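Local coordinates for protein L-lysine 6-oxidase (Marinomonas mediterranea, PDB 3WEU) that oxidises the side-chain amine of L-lysine with a cysteine tryptophylquinone cofactor, releasing ammonium and the hydrogen peroxide responsible for its antibacterial activity, at residues Arg100-Asn105 with Met453-Gln458; Ala95-Arg100 with Asn112-Arg117; Gly140-Ser145 with Val151-Asn156; Trp85-Ala90 with Gly183-Asp188; Val312-Ser317 with Gly607-Tyr612. All coordinates share one frame; numbering follows the deposited sequence.

Contact 1 (Arg100-Asn105 with Met453-Gln458); sequences RELNGN and MTWSLQ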
# COMPACT_ATOMS: atom_id res chain seq x y z
N ARG A 100 -0.51 17.37 -17.28
CA ARG A 100 -1.94 17.36 -17.44
C ARG A 100 -2.40 17.57 -18.87
O ARG A 100 -3.08 18.59 -19.19
CB ARG A 100 -2.52 18.45 -16.55
CG ARG A 100 -2.47 18.01 -15.09
CD ARG A 100 -3.18 19.05 -14.28
NE ARG A 100 -3.32 18.69 -12.86
CZ ARG A 100 -4.03 19.40 -11.98
NH1 ARG A 100 -4.61 20.54 -12.34
NH2 ARG A 100 -4.13 18.95 -10.73
N GLU A 101 -2.00 16.63 -19.75
CA GLU A 101 -2.35 16.71 -21.10
C GLU A 101 -2.02 18.07 -21.71
O GLU A 101 -0.86 18.51 -21.65
CB GLU A 101 -3.81 16.26 -21.26
CG GLU A 101 -4.06 14.88 -20.71
CD GLU A 101 -4.26 14.85 -19.18
OE1 GLU A 101 -5.11 15.59 -18.64
OE2 GLU A 101 -3.51 14.09 -18.56
N LEU A 102 -3.01 18.74 -22.29
CA LEU A 102 -2.73 19.93 -23.05
C LEU A 102 -2.67 21.22 -22.23
O LEU A 102 -2.35 22.30 -22.77
CB LEU A 102 -3.73 20.10 -24.15
CG LEU A 102 -3.58 19.44 -25.50
CD1 LEU A 102 -2.24 19.19 -26.13
CD2 LEU A 102 -4.72 18.70 -26.13
N ASN A 103 -2.90 21.08 -20.92
CA ASN A 103 -2.82 22.28 -20.05
C ASN A 103 -1.40 22.73 -20.03
O ASN A 103 -0.45 21.92 -19.81
CB ASN A 103 -3.31 21.99 -18.66
CG ASN A 103 -4.83 21.73 -18.63
OD1 ASN A 103 -5.66 22.64 -18.82
ND2 ASN A 103 -5.17 20.48 -18.51
N GLY A 104 -1.23 24.03 -20.22
CA GLY A 104 0.10 24.58 -20.27
C GLY A 104 0.57 24.88 -21.64
O GLY A 104 1.54 25.58 -21.80
N ASN A 105 -0.13 24.36 -22.65
CA ASN A 105 0.23 24.55 -24.07
C ASN A 105 -0.32 25.86 -24.62
O ASN A 105 -1.56 26.03 -24.83
CB ASN A 105 -0.27 23.34 -24.88
CG ASN A 105 0.17 23.35 -26.33
OD1 ASN A 105 0.55 24.36 -26.90
ND2 ASN A 105 0.02 22.18 -26.96
N MET A 453 9.74 13.76 -26.50
CA MET A 453 9.48 15.17 -26.37
C MET A 453 7.99 15.38 -26.46
O MET A 453 7.26 14.49 -26.92
CB MET A 453 10.21 15.93 -27.43
CG MET A 453 11.72 16.06 -27.16
SD MET A 453 12.58 16.63 -28.64
CE MET A 453 13.00 15.09 -29.40
N THR A 454 7.52 16.56 -26.03
CA THR A 454 6.08 16.81 -26.08
C THR A 454 5.82 18.12 -26.83
O THR A 454 6.67 18.60 -27.58
CB THR A 454 5.44 16.73 -24.71
OG1 THR A 454 4.01 16.70 -24.80
CG2 THR A 454 5.90 17.88 -23.82
N TRP A 455 4.64 18.71 -26.59
CA TRP A 455 4.06 19.67 -27.51
C TRP A 455 4.70 21.03 -27.48
O TRP A 455 4.36 21.89 -28.32
CB TRP A 455 2.52 19.75 -27.35
CG TRP A 455 2.04 19.61 -25.97
CD1 TRP A 455 1.22 18.65 -25.49
CD2 TRP A 455 2.26 20.53 -24.89
NE1 TRP A 455 0.95 18.87 -24.17
CE2 TRP A 455 1.52 20.05 -23.78
CE3 TRP A 455 2.94 21.75 -24.77
CZ2 TRP A 455 1.55 20.67 -22.50
CZ3 TRP A 455 2.92 22.41 -23.49
CH2 TRP A 455 2.25 21.83 -22.37
N SER A 456 5.70 21.22 -26.62
CA SER A 456 6.51 22.44 -26.78
C SER A 456 7.21 22.47 -28.10
O SER A 456 7.51 23.53 -28.62
CB SER A 456 7.49 22.58 -25.59
OG SER A 456 8.38 21.48 -25.48
N LEU A 457 7.51 21.30 -28.67
CA LEU A 457 8.17 21.31 -29.96
C LEU A 457 7.34 21.79 -31.11
O LEU A 457 7.86 22.03 -32.23
CB LEU A 457 8.68 19.91 -30.28
CG LEU A 457 10.00 19.43 -29.68
CD1 LEU A 457 11.11 20.10 -30.40
CD2 LEU A 457 10.11 19.62 -28.19
N GLN A 458 6.03 21.88 -30.90
CA GLN A 458 5.15 22.44 -31.87
C GLN A 458 5.12 23.98 -31.82
O GLN A 458 4.57 24.63 -32.72
CB GLN A 458 3.72 21.94 -31.66
CG GLN A 458 3.54 20.47 -32.06
CD GLN A 458 2.17 19.98 -31.69
OE1 GLN A 458 1.16 20.66 -31.93
NE2 GLN A 458 2.12 18.80 -31.04
O HOH W 1 3.30 24.36 -27.28
O HOH W 2 -0.14 21.45 -29.69
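The indole of Trp455 lies against the loop 100-105. At its edge, Trp455 NE1 gives its hydrogen to Glu101 O at 3.1 Å; the bond is bent (136°), and the donor stands above the carbonyl plane although the oxygen lies in the indole plane. Over one face, Asn105 CB sits 3.5 Å from the centroid of the six-membered ring of Trp455, a CH-pi contact. With CG of Asn105 anti to the backbone N (chi1 -174°), its amide continues over the indole, 17° from parallel, and Asn105 ND2 comes within 3.4 Å of Trp455 CG. Leu102 CD1 adds an apolar contact at Trp455 CD1. Two overlapping beta turns, type II' from Arg100 to Asn103 and type II from Leu102 to Asn105, build this loop after strand 80-91, and the contact joins the N-terminal family region to the C-terminal one. Farther out, waters join Asn105 OD1 to Trp455 O and Asn105 ND2 to Gln458 OE1, and OD1 also accepts from Leu107 N. Glu101 OE1 is hydrogen-bonded to Tyr392 OH and Ser387 OG.

Contact 2 (Ala95-Arg100 with Asn112-Arg117); sequences AWYEFR and NSYSAR. With SO4 (sulfate ion), chain C.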
# COMPACT_ATOMS: atom_id res chain seq x y z
N ALA A 95 11.61 19.50 -11.33
CA ALA A 95 11.36 20.90 -11.09
C ALA A 95 10.20 21.46 -11.89
O ALA A 95 9.80 22.60 -11.66
CB ALA A 95 12.62 21.66 -11.44
N TRP A 96 9.62 20.68 -12.82
CA TRP A 96 8.56 21.18 -13.65
C TRP A 96 7.17 20.89 -13.10
O TRP A 96 6.97 20.35 -11.99
CB TRP A 96 8.74 20.71 -15.12
CG TRP A 96 8.04 21.66 -16.17
CD1 TRP A 96 7.07 21.32 -17.07
CD2 TRP A 96 8.26 23.06 -16.35
NE1 TRP A 96 6.70 22.37 -17.80
CE2 TRP A 96 7.40 23.48 -17.36
CE3 TRP A 96 9.09 24.00 -15.71
CZ2 TRP A 96 7.34 24.79 -17.78
CZ3 TRP A 96 9.02 25.32 -16.10
CH2 TRP A 96 8.17 25.70 -17.16
N TYR A 97 6.19 21.28 -13.89
CA TYR A 97 4.79 21.00 -13.60
C TYR A 97 4.42 19.55 -13.80
O TYR A 97 4.98 18.86 -14.64
CB TYR A 97 3.91 21.82 -14.53
CG TYR A 97 4.04 23.30 -14.37
CD1 TYR A 97 3.32 23.96 -13.35
CD2 TYR A 97 4.78 24.05 -15.23
CE1 TYR A 97 3.39 25.32 -13.18
CE2 TYR A 97 4.85 25.45 -15.05
CZ TYR A 97 4.14 26.04 -14.00
OH TYR A 97 4.12 27.32 -13.79
N GLU A 98 3.43 19.11 -13.07
CA GLU A 98 2.80 17.82 -13.30
C GLU A 98 2.21 17.81 -14.75
O GLU A 98 1.69 18.84 -15.21
CB GLU A 98 1.68 17.61 -12.26
CG GLU A 98 2.18 17.24 -10.87
CD GLU A 98 1.06 16.75 -9.94
OE1 GLU A 98 -0.15 16.77 -10.30
OE2 GLU A 98 1.42 16.30 -8.82
N PHE A 99 2.28 16.67 -15.44
CA PHE A 99 1.72 16.59 -16.76
C PHE A 99 0.19 16.41 -16.68
O PHE A 99 -0.34 15.50 -16.07
CB PHE A 99 2.35 15.47 -17.61
CG PHE A 99 1.88 15.53 -19.06
CD1 PHE A 99 2.36 16.52 -19.91
CD2 PHE A 99 0.91 14.66 -19.51
CE1 PHE A 99 1.91 16.62 -21.20
CE2 PHE A 99 0.46 14.78 -20.81
CZ PHE A 99 0.97 15.73 -21.64
N ARG A 100 -0.51 17.37 -17.28
CA ARG A 100 -1.94 17.36 -17.44
C ARG A 100 -2.40 17.57 -18.87
O ARG A 100 -3.08 18.59 -19.19
CB ARG A 100 -2.52 18.45 -16.55
CG ARG A 100 -2.47 18.01 -15.09
CD ARG A 100 -3.18 19.05 -14.28
NE ARG A 100 -3.32 18.69 -12.86
CZ ARG A 100 -4.03 19.40 -11.98
NH1 ARG A 100 -4.61 20.54 -12.34
NH2 ARG A 100 -4.13 18.95 -10.73
N ASN A 112 -4.84 29.05 -21.53
CA ASN A 112 -4.45 27.67 -21.29
C ASN A 112 -3.05 27.59 -20.72
O ASN A 112 -2.48 26.50 -20.65
CB ASN A 112 -4.55 26.88 -22.65
CG ASN A 112 -4.45 25.38 -22.46
OD1 ASN A 112 -5.17 24.80 -21.62
ND2 ASN A 112 -3.59 24.72 -23.27
N SER A 113 -2.49 28.71 -20.20
CA SER A 113 -1.18 28.70 -19.53
C SER A 113 -1.23 27.84 -18.33
O SER A 113 -2.29 27.62 -17.73
CB SER A 113 -0.73 30.11 -19.11
OG SER A 113 -1.45 30.52 -17.95
N TYR A 114 -0.07 27.37 -17.89
CA TYR A 114 -0.03 26.53 -16.70
C TYR A 114 -0.66 27.29 -15.50
O TYR A 114 -1.43 26.71 -14.70
CB TYR A 114 1.38 26.18 -16.31
CG TYR A 114 2.10 25.17 -17.17
CD1 TYR A 114 1.82 23.83 -17.02
CD2 TYR A 114 3.05 25.57 -18.10
CE1 TYR A 114 2.48 22.89 -17.80
CE2 TYR A 114 3.74 24.63 -18.88
CZ TYR A 114 3.43 23.31 -18.74
OH TYR A 114 4.06 22.28 -19.42
N SER A 115 -0.32 28.57 -15.35
CA SER A 115 -0.97 29.38 -14.24
C SER A 115 -2.45 29.51 -14.39
O SER A 115 -3.18 29.31 -13.48
CB SER A 115 -0.45 30.80 -14.21
OG SER A 115 0.88 30.68 -13.77
N ALA A 116 -2.91 29.90 -15.54
CA ALA A 116 -4.34 29.96 -15.71
C ALA A 116 -5.06 28.67 -15.43
O ALA A 116 -6.23 28.71 -15.06
CB ALA A 116 -4.70 30.49 -17.07
N ARG A 117 -4.43 27.51 -15.67
CA ARG A 117 -5.07 26.24 -15.49
C ARG A 117 -4.84 25.65 -14.13
O ARG A 117 -5.29 24.54 -13.85
CB ARG A 117 -4.57 25.24 -16.58
CG ARG A 117 -4.92 25.63 -18.00
CD ARG A 117 -6.37 25.94 -18.17
NE ARG A 117 -6.86 25.62 -19.47
CZ ARG A 117 -8.14 25.71 -19.79
NH1 ARG A 117 -8.94 26.33 -18.97
NH2 ARG A 117 -8.58 25.29 -20.97
S SO4 C . 3.36 13.92 -12.96
O1 SO4 C . 2.12 14.46 -12.28
O2 SO4 C . 4.49 14.30 -12.02
O3 SO4 C . 3.30 12.42 -13.04
O4 SO4 C . 3.54 14.42 -14.40
O HOH W 3 2.23 28.65 -12.70
O HOH W 4 -5.02 21.88 -14.91
O HOH W 5 -6.52 22.90 -11.93
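Neither backbone is a regular strand or helix here, and the segments come nearest at Tyr97 and Tyr114, whose CA atoms are 8.0 Å apart. Those two tyrosines form an offset stack, their planes 7° apart and centroids separated by 4.0 Å. Tyr97 CD2 lies over the centre of the Tyr114 ring, whereas Tyr114 CB sits over the face of Tyr97 in a CH-pi contact. A chi1 of -156° swings the Trp96 indole to the side opposite its own amide N, and its edge meets the face of Tyr114 in an offset edge-to-face pair. Trp96 NE1 donates to Tyr114 OH at 3.1 Å, the oxygen lying in the indole plane. Trp121 stacks on Tyr97, enlarging an aromatic cluster that closes the loop region between strand 80-91 and helix 129-134. At the periphery, water links Tyr97 OH to Ser115 OG, and two waters, one bound weakly at NH1, bridge Arg100 NH1 and Arg117 O. Stacking probably limits the tilt of the Tyr114 ring, and the indole N-H, with a weak bond from Arg504 NE, would steady its hydroxyl.

Contact 3 (Gly140-Ser145 with Val151-Asn156); sequences GPRSVS and VEISIN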
# COMPACT_ATOMS: atom_id res chain seq x y z
N GLY A 140 26.52 20.59 -14.97
CA GLY A 140 27.29 21.52 -15.79
C GLY A 140 27.63 20.94 -17.14
O GLY A 140 27.35 19.74 -17.36
N PRO A 141 28.24 21.76 -18.01
CA PRO A 141 28.74 21.52 -19.30
C PRO A 141 29.99 20.68 -19.17
O PRO A 141 30.59 20.61 -18.07
CB PRO A 141 29.00 22.90 -19.87
CG PRO A 141 29.32 23.75 -18.69
CD PRO A 141 28.44 23.18 -17.62
N ARG A 142 30.20 19.86 -20.18
CA ARG A 142 31.48 19.19 -20.35
C ARG A 142 31.92 19.56 -21.73
O ARG A 142 31.08 19.84 -22.61
CB ARG A 142 31.37 17.66 -20.25
CG ARG A 142 30.98 17.05 -18.92
CD ARG A 142 31.96 17.35 -17.79
NE ARG A 142 31.46 16.90 -16.52
CZ ARG A 142 30.58 17.56 -15.77
NH1 ARG A 142 30.04 18.67 -16.18
NH2 ARG A 142 30.17 17.04 -14.63
N SER A 143 33.24 19.51 -21.97
CA SER A 143 33.88 19.78 -23.26
C SER A 143 34.77 18.62 -23.68
O SER A 143 35.37 17.90 -22.84
CB SER A 143 34.75 21.03 -23.12
OG SER A 143 33.86 22.13 -22.97
N VAL A 144 34.83 18.39 -24.96
CA VAL A 144 35.70 17.40 -25.51
C VAL A 144 36.31 17.97 -26.78
O VAL A 144 35.69 18.75 -27.48
CB VAL A 144 34.83 16.13 -25.68
CG1 VAL A 144 33.93 16.20 -26.91
CG2 VAL A 144 35.64 14.93 -25.69
N SER A 145 37.54 17.57 -27.07
CA SER A 145 38.21 17.91 -28.31
C SER A 145 39.35 16.97 -28.58
O SER A 145 39.86 16.28 -27.68
CB SER A 145 38.78 19.29 -28.25
OG SER A 145 39.73 19.39 -27.18
N VAL A 151 34.97 11.95 -22.03
CA VAL A 151 34.71 12.52 -20.70
C VAL A 151 33.28 12.24 -20.22
O VAL A 151 32.32 12.47 -20.95
CB VAL A 151 35.04 14.01 -20.65
CG1 VAL A 151 34.37 14.75 -21.71
CG2 VAL A 151 34.68 14.64 -19.31
N GLU A 152 33.15 11.72 -19.01
CA GLU A 152 31.85 11.46 -18.43
C GLU A 152 31.19 12.77 -18.01
O GLU A 152 31.84 13.72 -17.56
CB GLU A 152 32.02 10.54 -17.23
CG GLU A 152 30.77 9.80 -16.82
CD GLU A 152 30.21 8.81 -17.87
OE1 GLU A 152 30.92 8.52 -18.89
OE2 GLU A 152 29.12 8.23 -17.55
N ILE A 153 29.89 12.84 -18.15
CA ILE A 153 29.14 13.92 -17.50
C ILE A 153 28.78 13.41 -16.12
O ILE A 153 27.66 13.01 -15.81
CB ILE A 153 27.88 14.32 -18.32
CG1 ILE A 153 28.20 14.61 -19.79
CG2 ILE A 153 27.20 15.54 -17.76
CD1 ILE A 153 26.92 14.58 -20.65
N SER A 154 29.75 13.50 -15.20
CA SER A 154 29.67 12.81 -13.93
C SER A 154 29.53 13.75 -12.74
O SER A 154 30.02 14.86 -12.81
CB SER A 154 30.96 12.03 -13.74
OG SER A 154 31.04 11.47 -12.46
N ILE A 155 29.00 13.23 -11.65
CA ILE A 155 28.95 13.98 -10.38
C ILE A 155 30.33 14.14 -9.86
O ILE A 155 30.54 15.00 -9.05
CB ILE A 155 28.09 13.34 -9.31
CG1 ILE A 155 28.66 12.01 -8.84
CG2 ILE A 155 26.67 13.27 -9.82
CD1 ILE A 155 27.94 11.45 -7.62
N ASN A 156 31.28 13.35 -10.37
CA ASN A 156 32.69 13.45 -9.91
C ASN A 156 33.60 14.35 -10.77
O ASN A 156 34.77 14.45 -10.49
CB ASN A 156 33.25 12.03 -9.81
CG ASN A 156 32.53 11.22 -8.76
OD1 ASN A 156 32.21 11.73 -7.70
ND2 ASN A 156 32.23 9.97 -9.04
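Ser154 O receives the shortest polar bond between these segments, from Arg142 NH2 at 2.8 Å. The oxygen lies in the guanidinium plane, but the bond is bent (134°) and the donor is tilted 28° from the carbonyl plane. The same guanidinium works in several directions: NE makes a weak bond to Glu152 O, Arg142 NH1 donates back to Pro141 O at 2.8 Å and also to Leu139 O, and NH2 has a further acceptor in Asn157 OD1. A bend at chi2 (-61°) turns the chain to reach the partner strand, and NE, NH1 and NH2 of this buried arginine all find hydrogen-bond partners. Its aliphatic part packs as well, Arg142 CG lying 3.8 Å from Ile153 CG1 and Arg142 CD 4.1 Å from Val151 CG2. Farther along, Val151 CG1 rests 3.5 Å from Ser143 O and touches Val144 CG2 more loosely. Strands 142-145 and 151-154 run antiparallel, but their axes come no closer than 7.8 Å and no backbone-to-backbone bond joins them; Arg142 reaches the carbonyls of the other strand. Each pairs with another neighbour in the mixed sheet of the N-terminal region: strand 137-145 with strand 80-91, and strand 150-154 with strand 181-187.

Contact 4 (Trp85-Ala90 with Gly183-Asp188); sequences WTVHLA and GTLRTD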
# COMPACT_ATOMS: atom_id res chain seq x y z
N TRP A 85 33.94 20.84 -28.59
CA TRP A 85 32.51 20.73 -28.46
C TRP A 85 32.21 20.87 -27.00
O TRP A 85 32.87 20.23 -26.20
CB TRP A 85 32.11 19.31 -28.93
CG TRP A 85 32.50 18.92 -30.31
CD1 TRP A 85 33.62 18.25 -30.71
CD2 TRP A 85 31.71 19.11 -31.46
NE1 TRP A 85 33.58 18.03 -32.06
CE2 TRP A 85 32.40 18.52 -32.55
CE3 TRP A 85 30.45 19.68 -31.67
CZ2 TRP A 85 31.90 18.54 -33.84
CZ3 TRP A 85 29.96 19.67 -32.93
CH2 TRP A 85 30.67 19.10 -34.02
N THR A 86 31.20 21.66 -26.65
CA THR A 86 30.77 21.82 -25.31
C THR A 86 29.31 21.49 -25.26
O THR A 86 28.49 22.08 -25.96
CB THR A 86 31.05 23.26 -24.83
OG1 THR A 86 32.47 23.45 -24.83
CG2 THR A 86 30.56 23.45 -23.51
N VAL A 87 28.98 20.49 -24.48
CA VAL A 87 27.60 20.04 -24.38
C VAL A 87 27.10 20.18 -22.99
O VAL A 87 27.73 19.68 -21.98
CB VAL A 87 27.48 18.56 -24.81
CG1 VAL A 87 26.03 18.12 -24.67
CG2 VAL A 87 28.01 18.38 -26.21
N HIS A 88 25.97 20.87 -22.86
CA HIS A 88 25.38 21.05 -21.58
C HIS A 88 23.99 20.39 -21.47
O HIS A 88 23.00 20.95 -21.93
CB HIS A 88 25.32 22.55 -21.20
CG HIS A 88 24.92 22.82 -19.77
ND1 HIS A 88 24.86 24.11 -19.24
CD2 HIS A 88 24.53 22.00 -18.78
CE1 HIS A 88 24.47 24.05 -17.98
NE2 HIS A 88 24.31 22.78 -17.66
N LEU A 89 23.92 19.22 -20.86
CA LEU A 89 22.69 18.47 -20.73
C LEU A 89 22.16 18.67 -19.31
O LEU A 89 22.96 18.84 -18.38
CB LEU A 89 23.00 16.97 -20.90
CG LEU A 89 23.62 16.52 -22.23
CD1 LEU A 89 23.70 14.98 -22.30
CD2 LEU A 89 22.92 17.09 -23.43
N ALA A 90 20.85 18.66 -19.13
CA ALA A 90 20.22 18.72 -17.81
C ALA A 90 18.86 18.04 -17.82
O ALA A 90 18.29 17.77 -18.89
CB ALA A 90 20.04 20.18 -17.32
N GLY A 183 25.66 10.98 -18.78
CA GLY A 183 26.13 10.34 -19.97
C GLY A 183 27.60 10.57 -20.22
O GLY A 183 28.36 10.75 -19.27
N THR A 184 27.99 10.51 -21.48
CA THR A 184 29.41 10.48 -21.86
C THR A 184 29.62 11.27 -23.15
O THR A 184 28.86 11.10 -24.11
CB THR A 184 29.86 9.02 -22.09
OG1 THR A 184 29.45 8.15 -21.03
CG2 THR A 184 31.35 8.92 -22.30
N LEU A 185 30.64 12.12 -23.23
CA LEU A 185 31.02 12.79 -24.46
C LEU A 185 32.28 12.11 -24.98
O LEU A 185 33.16 11.70 -24.19
CB LEU A 185 31.40 14.26 -24.28
CG LEU A 185 30.34 15.15 -23.67
CD1 LEU A 185 30.77 16.60 -23.79
CD2 LEU A 185 28.98 14.91 -24.35
N ARG A 186 32.30 11.86 -26.28
CA ARG A 186 33.49 11.36 -26.93
C ARG A 186 33.79 12.17 -28.18
O ARG A 186 32.92 12.89 -28.68
CB ARG A 186 33.31 9.92 -27.32
CG ARG A 186 33.42 8.95 -26.20
CD ARG A 186 33.07 7.55 -26.67
NE ARG A 186 33.41 6.51 -25.69
CZ ARG A 186 34.52 5.76 -25.67
NH1 ARG A 186 35.52 5.96 -26.50
NH2 ARG A 186 34.67 4.85 -24.75
N THR A 187 34.97 11.95 -28.73
CA THR A 187 35.27 12.30 -30.08
C THR A 187 35.76 11.06 -30.77
O THR A 187 36.27 10.15 -30.12
CB THR A 187 36.34 13.37 -30.27
OG1 THR A 187 37.54 12.95 -29.60
CG2 THR A 187 35.81 14.78 -29.78
N ASP A 188 35.63 11.06 -32.08
CA ASP A 188 36.06 9.95 -32.93
C ASP A 188 37.50 10.30 -33.33
O ASP A 188 38.11 11.24 -32.75
CB ASP A 188 35.14 9.68 -34.13
CG ASP A 188 35.22 10.70 -35.23
OD1 ASP A 188 35.94 11.73 -35.12
OD2 ASP A 188 34.51 10.51 -36.26
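Two strands of the mixed sheet in the N-terminal region, 80-91 and 181-187, face each other here through their side chains, with no hydrogen bond between the segments. Val87 and Leu185 form the middle of the contact, their CA atoms 8.0 Å apart. Leu185 reaches across with both methyls: Leu185 CD1 and CD2 each lie 4.0 Å from Val87 CB, and each also meets Val87 CG2 at 4.1 Å. For Val87, a chi1 of 179° turns CG1 to the far side from its amide N and leaves CG2 beside that N, where the leucine methyls meet it. A looser touch follows at one end, between Trp85 CD1 and Thr187 CG2 at 4.2 Å. The polar ends of that pair are engaged with other partners, Trp85 NE1 with Gly191 O, and Thr187 OG1 with Gly146 O and Ala149 N. Around this apolar layer, Leu193 of strand 193-196 packs against Trp85 and Val87, while strands 137-145 and 150-154 supply Arg142 and Val151 as further neighbours of Leu185.

Contact 5 (Val312-Ser317 with Gly607-Tyr612); sequences VSNVQS and GQQINY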
# COMPACT_ATOMS: atom_id res chain seq x y z
N VAL A 312 3.20 -4.20 -34.72
CA VAL A 312 3.24 -3.76 -33.35
C VAL A 312 1.88 -3.43 -32.77
O VAL A 312 1.80 -3.06 -31.60
CB VAL A 312 4.23 -2.58 -33.17
CG1 VAL A 312 5.68 -3.01 -33.31
CG2 VAL A 312 3.94 -1.48 -34.16
N SER A 313 0.81 -3.54 -33.58
CA SER A 313 -0.54 -3.17 -33.16
C SER A 313 -1.52 -3.85 -34.11
O SER A 313 -1.14 -4.21 -35.25
CB SER A 313 -0.70 -1.65 -33.19
OG SER A 313 -0.49 -1.15 -34.49
N ASN A 314 -2.80 -3.88 -33.73
CA ASN A 314 -3.87 -4.36 -34.58
C ASN A 314 -4.68 -3.18 -35.07
O ASN A 314 -5.59 -2.73 -34.40
CB ASN A 314 -4.72 -5.39 -33.86
CG ASN A 314 -3.96 -6.67 -33.65
OD1 ASN A 314 -3.33 -7.17 -34.56
ND2 ASN A 314 -3.99 -7.18 -32.43
N VAL A 315 -4.31 -2.73 -36.27
CA VAL A 315 -4.93 -1.60 -36.91
C VAL A 315 -5.32 -1.96 -38.33
O VAL A 315 -5.07 -1.23 -39.31
CB VAL A 315 -3.96 -0.40 -36.90
CG1 VAL A 315 -3.88 0.16 -35.49
CG2 VAL A 315 -2.59 -0.83 -37.53
N GLN A 316 -6.03 -3.08 -38.46
CA GLN A 316 -6.43 -3.60 -39.76
C GLN A 316 -7.33 -2.62 -40.51
O GLN A 316 -7.32 -2.57 -41.72
CB GLN A 316 -7.16 -4.93 -39.55
CG GLN A 316 -6.29 -6.05 -39.04
CD GLN A 316 -6.00 -6.04 -37.54
OE1 GLN A 316 -6.41 -5.15 -36.76
NE2 GLN A 316 -5.18 -6.99 -37.15
N SER A 317 -8.08 -1.81 -39.79
CA SER A 317 -8.90 -0.80 -40.46
C SER A 317 -8.12 0.17 -41.30
O SER A 317 -8.69 0.78 -42.19
CB SER A 317 -9.76 -0.05 -39.44
OG SER A 317 -9.08 0.95 -38.74
N GLY A 607 5.97 -17.05 -34.10
CA GLY A 607 4.99 -16.61 -35.10
C GLY A 607 3.62 -16.29 -34.49
O GLY A 607 2.69 -15.96 -35.22
N GLN A 608 3.51 -16.30 -33.14
CA GLN A 608 2.25 -16.08 -32.49
C GLN A 608 2.19 -14.61 -32.04
O GLN A 608 3.22 -14.12 -31.52
CB GLN A 608 2.16 -16.95 -31.24
CG GLN A 608 0.78 -16.87 -30.58
CD GLN A 608 0.59 -17.78 -29.42
OE1 GLN A 608 1.39 -18.69 -29.18
NE2 GLN A 608 -0.46 -17.52 -28.66
N GLN A 609 1.05 -13.91 -32.21
CA GLN A 609 0.95 -12.56 -31.75
C GLN A 609 0.63 -12.52 -30.29
O GLN A 609 -0.30 -13.15 -29.87
CB GLN A 609 -0.09 -11.77 -32.52
CG GLN A 609 0.03 -10.27 -32.28
CD GLN A 609 -1.18 -9.52 -32.78
OE1 GLN A 609 -2.29 -9.69 -32.24
NE2 GLN A 609 -1.00 -8.78 -33.88
N ILE A 610 1.39 -11.82 -29.51
CA ILE A 610 1.16 -11.79 -28.07
C ILE A 610 1.46 -10.42 -27.56
O ILE A 610 1.96 -9.57 -28.25
CB ILE A 610 2.06 -12.81 -27.30
CG1 ILE A 610 3.50 -12.40 -27.17
CG2 ILE A 610 1.91 -14.19 -27.85
CD1 ILE A 610 4.22 -12.02 -28.38
N ASN A 611 1.14 -10.20 -26.30
CA ASN A 611 1.39 -8.88 -25.73
C ASN A 611 2.89 -8.59 -25.50
O ASN A 611 3.66 -9.36 -24.84
CB ASN A 611 0.62 -8.68 -24.43
CG ASN A 611 0.89 -7.29 -23.82
OD1 ASN A 611 1.66 -7.12 -22.88
ND2 ASN A 611 0.21 -6.30 -24.35
N TYR A 612 3.31 -7.46 -26.04
CA TYR A 612 4.71 -7.07 -25.98
C TYR A 612 5.27 -6.98 -24.53
O TYR A 612 6.43 -7.28 -24.27
CB TYR A 612 4.87 -5.69 -26.65
CG TYR A 612 6.24 -5.06 -26.53
CD1 TYR A 612 7.31 -5.51 -27.30
CD2 TYR A 612 6.48 -4.03 -25.64
CE1 TYR A 612 8.56 -4.96 -27.21
CE2 TYR A 612 7.71 -3.47 -25.56
CZ TYR A 612 8.76 -3.96 -26.33
OH TYR A 612 9.99 -3.44 -26.22
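Gln609 sends its side chain from strand 609-611 to Asn314, and CB already points toward that loop. Beyond CB the chain runs extended through CG to CD, which brings the amide to Asn314; the side chain also touches Asp588 and Leu590 of strand 588-590. Gln609 CD lies 3.6 Å from Asn314 OD1. At the tip both amide atoms are used: Gln609 NE2 donates to Asn314 OD1 at 2.9 Å, and Gln609 OE1 accepts from Asn314 ND2 at 3.0 Å. The bonds are fairly straight, 161° and 168°, yet the two amide planes are 43° apart, and in each bond the donor is tilted out of the accepting carbonyl plane. Asn314 OD1 takes a second hydrogen from Gln316 NE2, which approaches from the face opposite to Gln609 NE2. At the surface, the contact joins the loop following helix 295-308 to the two-stranded antiparallel sheet of 588-590 and 609-611, and its form is that of a reciprocal amide-amide pair.

In the fold
From the N terminus, strand 80-91 opens contact 4, which closes only at strand 181-187. Inside that span contact 2 closes a short loop, 95-100 to 112-117, and contact 3 later brings strand 137-145 to strand 150-154; the two follow in series. Contact 1 begins at Arg100, shared with contact 2, crosses contacts 2 and 4, and runs on to 453-458, tying the N-terminal family region to the C-terminal one; contact 3 is nested within its loop as well. Contacts 1 and 2 touch, as do contacts 3 and 4, whose centres are 7 Å apart within one sheet. Contact 5 crosses contact 1 and lies across the chain's centre from contacts 2, 3 and 4.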